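B-agarase (Saccharophagus degradans, PDB 4BQ2) hydrolyses the beta-1,4-galactosidic linkages of agarose as an exo-acting beta-agarase of glycoside hydrolase family 50. Local coordinates at residues A[335-340]-A[368-373]; A[544-549]-A[554-559]. All blocks are in the same frame, centred on the assembly; numbering follows the deposited sequence.

Interaction 1 of 2, residues A[335-340]-A[368-373]; sequences HLASPT and GPLKRG
Residues 335-340 and 368-373 run past each other in roughly opposite directions, drawing nearest at Ser338 and Leu370, whose CA atoms are 7.7 Å apart. No hydrogen bond joins the two backbones; the gap is spanned by side chains, chiefly that of Leu370. With CG beside its backbone N and anti to its carbonyl carbon (chi1 -56°), Leu370 extends across the gap and presents both methyls to the other segment. CD2 makes the closer approach to Ser338 CB, at 3.8 Å, while CD1 lies 4.1 Å from the same carbon, so the fork of the leucine straddles one methylene. CD2 also reaches the methyl of Ala337, with 4.3 Å between Leu370 CD2 and Ala337 CB, a looser apolar touch at the margin. The contact borders a four-stranded antiparallel sheet, in which strands 335-336 and 373-376 flank strand 296-301 on either side; residues 368-373 end the long hairpin loop that leads from strand 359-362 into strand 373-376. Ala337 and Ser338 still bond through their backbones to Gly299 as the chain leaves the edge strand for helix 339-342. Ser338 is the N-cap of that helix. Its hydroxyl, anti to the backbone N (chi1 -180°), turns away from the leucine methyls and bonds to Arg341 N, leaving CB as the surface that Leu370 meets. On the hairpin side, Gly373 pairs with the backbone of Arg362, and the extended, positive-phi conformation of Gly373 (phi 159°) is one that a side chain would obstruct. Arg372 sends its guanidinium toward strand 296-301, where NE forms a salt bridge with Asp301. His335 packs on that same aspartate from the other segment, yet His335 NE2 and Arg372 NH2 remain 5.7 Å apart.

Interaction 2 of 2, residues A[544-549]-A[554-559]; sequences LKLSSW and LGVDVK
Val556 receives Leu544 and Leu546 on its two methyls, one leucine to each. The three residues lie in the loops that flank the short helix 549-552, so the contact bridges the two ends of a loop-helix-loop connection between helices 535-542 and 565-593. Leu544 comes tip to tip: its CD1 is 3.7 Å from Val556 CG1, the methyl that chi1 of 169° sets anti to the valine's backbone N. Leu546 crosses at a slant, bringing CD1 to 4.0 Å from Val556 CG2, with CD2 of the same leucine slightly farther from that methyl. Val556 is buried, and its backbone is hydrogen-bonded to Leu511 at the end of helix 505-511. The backbone NH of Leu546 donates to Asn539 OD1, and the Leu546 side chain packs on Leu538 and Phe552. Ser548 caps helix 549-552 through OG to Glu551 N, and the carboxylate of Glu551 takes the NH of Ser547. Past the valine the chain makes an inverse gamma turn centred on Asp557, whose carboxylate forms a salt bridge with Lys559: NZ lies 3.1 Å from Asp557 OD1, on the syn side of that oxygen and 32° out of the carboxylate plane.

In the fold
Interaction 1 precedes interaction 2 along the chain, and the two do not touch: their centres are about 46 Å apart and their nearest atoms about 25 Å. They share no helix or strand. Interaction 1 lies beside a small antiparallel sheet, to which its segments give strand 335-336 and the start of strand 373-376. This sheet comes in the chain after strand 280-287 and before the parallel strands 624-627, 648-652 and 693-699, consistent with the (beta/alpha)8 barrel of family 50. The centre of interaction 1 is about 24 Å from the centre of the chain, that of interaction 2, in a helical region ahead of helix 565-593, about 39 Å. The two contacts pack separate parts of the chain, and neither includes a calcium-site residue.

Interaction 1 of 2, residues A[335-340]-A[368-373]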
ATOM      1  N   HIS A 335       3.419 -29.067  13.544  1.00 32.04           N
ATOM      2  CA  HIS A 335       2.131 -29.275  14.232  1.00 34.45           C
ATOM      3  C   HIS A 335       1.130 -28.190  13.868  1.00 34.51           C
ATOM      4  O   HIS A 335       1.504 -27.054  13.531  1.00 33.27           O
ATOM      5  CB  HIS A 335       2.290 -29.376  15.775  1.00 34.13           C
ATOM      6  CG  HIS A 335       2.795 -28.119  16.423  1.00 34.25           C
ATOM      7  ND1 HIS A 335       4.133 -27.891  16.673  1.00 34.92           N
ATOM      8  CD2 HIS A 335       2.138 -27.014  16.860  1.00 34.05           C
ATOM      9  CE1 HIS A 335       4.278 -26.707  17.243  1.00 34.26           C
ATOM     10  NE2 HIS A 335       3.084 -26.151  17.359  1.00 34.13           N
ATOM     11  N   LEU A 336      -0.146 -28.547  13.946  1.00 34.10           N
ATOM     12  CA  LEU A 336      -1.227 -27.631  13.648  1.00 34.68           C
ATOM     13  C   LEU A 336      -1.340 -26.544  14.710  1.00 35.79           C
ATOM     14  O   LEU A 336      -1.381 -26.825  15.904  1.00 36.81           O
ATOM     15  CB  LEU A 336      -2.542 -28.412  13.511  1.00 36.67           C
ATOM     16  CG  LEU A 336      -3.706 -27.794  12.726  1.00 39.35           C
ATOM     17  CD1 LEU A 336      -3.279 -27.493  11.295  1.00 36.46           C
ATOM     18  CD2 LEU A 336      -4.954 -28.686  12.758  1.00 36.23           C
ATOM     19  N   ALA A 337      -1.363 -25.295  14.263  1.00 33.52           N
ATOM     20  CA  ALA A 337      -1.603 -24.153  15.144  1.00 32.76           C
ATOM     21  C   ALA A 337      -2.872 -23.416  14.707  1.00 31.42           C
ATOM     22  O   ALA A 337      -3.576 -22.831  15.523  1.00 30.95           O
ATOM     23  CB  ALA A 337      -0.399 -23.216  15.151  1.00 33.06           C
ATOM     24  N   SER A 338      -3.176 -23.466  13.414  1.00 31.22           N
ATOM     25  CA  SER A 338      -4.415 -22.887  12.926  1.00 29.28           C
ATOM     26  C   SER A 338      -5.113 -23.817  11.966  1.00 31.19           C
ATOM     27  O   SER A 338      -4.752 -23.883  10.778  1.00 30.17           O
ATOM     28  CB  SER A 338      -4.189 -21.515  12.285  1.00 30.34           C
ATOM     29  OG  SER A 338      -5.422 -20.991  11.825  1.00 26.05           O
ATOM     30  N   PRO A 339      -6.136 -24.541  12.470  1.00 31.40           N
ATOM     31  CA  PRO A 339      -6.925 -25.399  11.590  1.00 29.87           C
ATOM     32  C   PRO A 339      -7.512 -24.610  10.417  1.00 28.14           C
ATOM     33  O   PRO A 339      -7.543 -25.121   9.292  1.00 26.38           O
ATOM     34  CB  PRO A 339      -8.037 -25.909  12.528  1.00 29.65           C
ATOM     35  CG  PRO A 339      -7.373 -25.944  13.872  1.00 29.63           C
ATOM     36  CD  PRO A 339      -6.556 -24.675  13.889  1.00 29.63           C
ATOM     37  N   THR A 340      -7.937 -23.365  10.677  1.00 24.98           N
ATOM     38  CA  THR A 340      -8.563 -22.529   9.664  1.00 25.27           C
ATOM     39  C   THR A 340      -7.560 -22.281   8.512  1.00 25.61           C
ATOM     40  O   THR A 340      -7.885 -22.491   7.344  1.00 22.86           O
ATOM     41  CB  THR A 340      -9.101 -21.204  10.260  1.00 27.42           C
ATOM     42  OG1 THR A 340     -10.105 -21.487  11.247  1.00 31.09           O
ATOM     43  CG2 THR A 340      -9.733 -20.339   9.207  1.00 25.55           C
ATOM     44  N   GLY A 368      -2.692 -10.624  11.759  1.00 24.38           N
ATOM     45  CA  GLY A 368      -3.207 -11.905  11.269  1.00 23.30           C
ATOM     46  C   GLY A 368      -3.420 -12.829  12.460  1.00 24.24           C
ATOM     47  O   GLY A 368      -3.066 -12.473  13.588  1.00 26.41           O
ATOM     48  N   PRO A 369      -4.009 -14.022  12.229  1.00 24.29           N
ATOM     49  CA  PRO A 369      -4.334 -14.943  13.335  1.00 25.30           C
ATOM     50  C   PRO A 369      -3.097 -15.587  13.960  1.00 25.66           C
ATOM     51  O   PRO A 369      -3.165 -16.083  15.082  1.00 26.36           O
ATOM     52  CB  PRO A 369      -5.217 -16.012  12.670  1.00 23.20           C
ATOM     53  CG  PRO A 369      -4.888 -15.952  11.208  1.00 23.11           C
ATOM     54  CD  PRO A 369      -4.471 -14.523  10.921  1.00 24.10           C
ATOM     55  N   LEU A 370      -1.966 -15.569  13.261  1.00 24.70           N
ATOM     56  CA  LEU A 370      -0.744 -16.184  13.814  1.00 26.53           C
ATOM     57  C   LEU A 370       0.402 -15.188  13.952  1.00 26.76           C
ATOM     58  O   LEU A 370       0.597 -14.336  13.075  1.00 29.06           O
ATOM     59  CB  LEU A 370      -0.287 -17.342  12.938  1.00 27.13           C
ATOM     60  CG  LEU A 370      -1.311 -18.449  12.685  1.00 26.54           C
ATOM     61  CD1 LEU A 370      -0.821 -19.310  11.537  1.00 27.84           C
ATOM     62  CD2 LEU A 370      -1.525 -19.287  13.946  1.00 27.24           C
ATOM     63  N   LYS A 371       1.148 -15.297  15.050  1.00 27.68           N
ATOM     64  CA  LYS A 371       2.255 -14.364  15.338  1.00 29.65           C
ATOM     65  C   LYS A 371       3.564 -14.854  14.746  1.00 28.27           C
ATOM     66  O   LYS A 371       4.537 -14.105  14.648  1.00 28.01           O
ATOM     67  CB  LYS A 371       2.398 -14.125  16.853  1.00 32.84           C
ATOM     68  CG  LYS A 371       1.154 -13.502  17.474  1.00 37.92           C
ATOM     69  CD  LYS A 371       1.490 -12.565  18.624  1.00 42.16           C
ATOM     70  CE  LYS A 371       0.214 -12.039  19.256  1.00 44.03           C
ATOM     71  NZ  LYS A 371      -0.493 -13.152  19.964  1.00 47.22           N
ATOM     72  N   ARG A 372       3.569 -16.119  14.341  1.00 26.18           N
ATOM     73  CA  ARG A 372       4.731 -16.755  13.753  1.00 26.29           C
ATOM     74  C   ARG A 372       4.233 -18.046  13.117  1.00 27.28           C
ATOM     75  O   ARG A 372       3.130 -18.529  13.415  1.00 25.25           O
ATOM     76  CB  ARG A 372       5.747 -17.122  14.838  1.00 25.93           C
ATOM     77  CG  ARG A 372       5.171 -18.104  15.852  1.00 27.62           C
ATOM     78  CD  ARG A 372       6.167 -18.523  16.922  1.00 28.61           C
ATOM     79  NE  ARG A 372       5.727 -19.788  17.529  1.00 31.05           N
ATOM     80  CZ  ARG A 372       5.874 -20.124  18.816  1.00 31.99           C
ATOM     81  NH1 ARG A 372       6.476 -19.305  19.668  1.00 32.41           N
ATOM     82  NH2 ARG A 372       5.425 -21.296  19.251  1.00 30.48           N
ATOM     83  N   GLY A 373       5.045 -18.636  12.250  1.00 26.59           N
ATOM     84  CA  GLY A 373       4.584 -19.864  11.643  1.00 26.32           C
ATOM     85  C   GLY A 373       5.244 -20.249  10.350  1.00 26.19           C
ATOM     86  O   GLY A 373       6.010 -19.468   9.731  1.00 25.12           O
TER

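Interaction 2 of 2, residues A[544-549]-A[554-559]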
ATOM      1  N   LEU A 544      -2.546  26.754  31.358  1.00 31.37           N
ATOM      2  CA  LEU A 544      -2.231  25.825  32.455  1.00 29.10           C
ATOM      3  C   LEU A 544      -1.737  26.551  33.715  1.00 28.95           C
ATOM      4  O   LEU A 544      -1.583  27.773  33.714  1.00 29.47           O
ATOM      5  CB  LEU A 544      -1.173  24.805  31.995  1.00 28.94           C
ATOM      6  CG  LEU A 544      -1.481  23.762  30.915  1.00 28.13           C
ATOM      7  CD1 LEU A 544      -0.246  22.924  30.619  1.00 28.40           C
ATOM      8  CD2 LEU A 544      -2.633  22.858  31.323  1.00 26.30           C
ATOM      9  N   LYS A 545      -1.453  25.790  34.769  1.00 30.81           N
ATOM     10  CA  LYS A 545      -0.996  26.357  36.041  1.00 30.40           C
ATOM     11  C   LYS A 545       0.158  25.550  36.606  1.00 30.86           C
ATOM     12  O   LYS A 545       0.200  25.257  37.807  1.00 32.86           O
ATOM     13  CB  LYS A 545      -2.134  26.373  37.062  1.00 34.32           C
ATOM     14  CG  LYS A 545      -3.334  27.224  36.691  1.00 37.67           C
ATOM     15  CD  LYS A 545      -4.416  27.073  37.751  1.00 44.52           C
ATOM     16  CE  LYS A 545      -4.705  25.598  38.032  1.00 49.71           C
ATOM     17  NZ  LYS A 545      -4.932  25.310  39.481  1.00 52.81           N
ATOM     18  N   LEU A 546       1.099  25.170  35.747  1.00 27.99           N
ATOM     19  CA  LEU A 546       2.246  24.397  36.204  1.00 27.64           C
ATOM     20  C   LEU A 546       3.061  25.241  37.188  1.00 26.58           C
ATOM     21  O   LEU A 546       3.162  26.445  37.030  1.00 27.51           O
ATOM     22  CB  LEU A 546       3.119  24.006  35.017  1.00 28.42           C
ATOM     23  CG  LEU A 546       2.422  22.992  34.108  1.00 28.42           C
ATOM     24  CD1 LEU A 546       2.954  23.139  32.679  1.00 27.79           C
ATOM     25  CD2 LEU A 546       2.634  21.603  34.708  1.00 27.38           C
ATOM     26  N   SER A 547       3.647  24.600  38.183  1.00 28.29           N
ATOM     27  CA  SER A 547       4.325  25.343  39.240  1.00 28.74           C
ATOM     28  C   SER A 547       5.766  25.665  38.820  1.00 29.61           C
ATOM     29  O   SER A 547       6.398  26.585  39.385  1.00 25.55           O
ATOM     30  CB  SER A 547       4.308  24.531  40.522  1.00 30.72           C
ATOM     31  OG  SER A 547       5.044  23.345  40.317  1.00 36.44           O
ATOM     32  N   SER A 548       6.276  24.922  37.822  1.00 25.86           N
ATOM     33  CA  SER A 548       7.684  25.073  37.386  1.00 28.04           C
ATOM     34  C   SER A 548       8.003  24.384  36.061  1.00 28.71           C
ATOM     35  O   SER A 548       7.225  23.547  35.568  1.00 28.17           O
ATOM     36  CB  SER A 548       8.655  24.541  38.468  1.00 26.17           C
ATOM     37  OG  SER A 548       8.604  23.129  38.587  1.00 24.72           O
ATOM     38  N   TRP A 549       9.154  24.740  35.492  1.00 29.79           N
ATOM     39  CA  TRP A 549       9.761  23.937  34.416  1.00 31.53           C
ATOM     40  C   TRP A 549      10.014  22.497  34.843  1.00 32.71           C
ATOM     41  O   TRP A 549       9.953  21.589  34.018  1.00 33.48           O
ATOM     42  CB  TRP A 549      11.060  24.557  33.916  1.00 27.72           C
ATOM     43  CG  TRP A 549      10.809  25.705  33.030  1.00 28.60           C
ATOM     44  CD1 TRP A 549      11.141  26.993  33.269  1.00 27.51           C
ATOM     45  CD2 TRP A 549      10.148  25.681  31.760  1.00 28.51           C
ATOM     46  NE1 TRP A 549      10.728  27.794  32.232  1.00 29.73           N
ATOM     47  CE2 TRP A 549      10.116  27.014  31.285  1.00 29.19           C
ATOM     48  CE3 TRP A 549       9.563  24.671  30.981  1.00 28.74           C
ATOM     49  CZ2 TRP A 549       9.540  27.365  30.055  1.00 29.70           C
ATOM     50  CZ3 TRP A 549       9.004  25.017  29.756  1.00 28.50           C
ATOM     51  CH2 TRP A 549       8.983  26.365  29.311  1.00 30.99           C
ATOM     52  N   LEU A 554       7.989  16.727  34.005  1.00 30.30           N
ATOM     53  CA  LEU A 554       7.435  15.431  34.432  1.00 32.36           C
ATOM     54  C   LEU A 554       6.507  14.837  33.383  1.00 30.71           C
ATOM     55  O   LEU A 554       6.112  13.683  33.490  1.00 31.42           O
ATOM     56  CB  LEU A 554       6.635  15.563  35.740  1.00 31.50           C
ATOM     57  CG  LEU A 554       7.334  16.101  36.985  1.00 34.26           C
ATOM     58  CD1 LEU A 554       6.270  16.404  38.040  1.00 34.60           C
ATOM     59  CD2 LEU A 554       8.386  15.133  37.502  1.00 31.06           C
ATOM     60  N   GLY A 555       6.142  15.633  32.382  1.00 30.64           N
ATOM     61  CA  GLY A 555       5.138  15.220  31.427  1.00 27.72           C
ATOM     62  C   GLY A 555       3.840  15.958  31.678  1.00 29.43           C
ATOM     63  O   GLY A 555       3.392  16.082  32.811  1.00 28.43           O
ATOM     64  N   VAL A 556       3.238  16.445  30.604  1.00 29.14           N
ATOM     65  CA  VAL A 556       2.015  17.246  30.662  1.00 27.82           C
ATOM     66  C   VAL A 556       1.030  16.655  29.661  1.00 30.32           C
ATOM     67  O   VAL A 556       1.384  16.459  28.479  1.00 28.05           O
ATOM     68  CB  VAL A 556       2.292  18.702  30.231  1.00 26.16           C
ATOM     69  CG1 VAL A 556       0.985  19.478  30.032  1.00 25.43           C
ATOM     70  CG2 VAL A 556       3.231  19.384  31.217  1.00 25.68           C
ATOM     71  N   ASP A 557      -0.190  16.393  30.140  1.00 29.40           N
ATOM     72  CA  ASP A 557      -1.273  15.783  29.354  1.00 31.69           C
ATOM     73  C   ASP A 557      -2.028  16.793  28.424  1.00 31.32           C
ATOM     74  O   ASP A 557      -3.210  17.151  28.620  1.00 31.35           O
ATOM     75  CB  ASP A 557      -2.198  15.017  30.306  1.00 32.65           C
ATOM     76  CG  ASP A 557      -3.312  14.283  29.593  1.00 33.51           C
ATOM     77  OD1 ASP A 557      -3.168  13.929  28.402  1.00 32.39           O
ATOM     78  OD2 ASP A 557      -4.349  14.050  30.246  1.00 36.01           O
ATOM     79  N   VAL A 558      -1.318  17.250  27.404  1.00 28.66           N
ATOM     80  CA  VAL A 558      -1.866  18.181  26.418  1.00 26.69           C
ATOM     81  C   VAL A 558      -2.976  17.532  25.608  1.00 27.55           C
ATOM     82  O   VAL A 558      -3.786  18.216  24.986  1.00 28.70           O
ATOM     83  CB  VAL A 558      -0.755  18.764  25.529  1.00 26.13           C
ATOM     84  CG1 VAL A 558       0.084  19.751  26.329  1.00 25.11           C
ATOM     85  CG2 VAL A 558       0.128  17.663  24.948  1.00 23.28           C
ATOM     86  N   LYS A 559      -3.037  16.203  25.663  1.00 29.53           N
ATOM     87  CA  LYS A 559      -3.994  15.419  24.897  1.00 29.90           C
ATOM     88  C   LYS A 559      -5.430  15.792  25.233  1.00 31.06           C
ATOM     89  O   LYS A 559      -6.289  15.753  24.373  1.00 28.89           O
ATOM     90  CB  LYS A 559      -3.732  13.938  25.149  1.00 36.10           C
ATOM     91  CG  LYS A 559      -4.756  12.957  24.630  1.00 41.09           C
ATOM     92  CD  LYS A 559      -4.198  11.537  24.733  1.00 48.02           C
ATOM     93  CE  LYS A 559      -3.365  11.292  25.995  1.00 51.21           C
ATOM     94  NZ  LYS A 559      -4.130  11.195  27.281  1.00 54.63           N
TER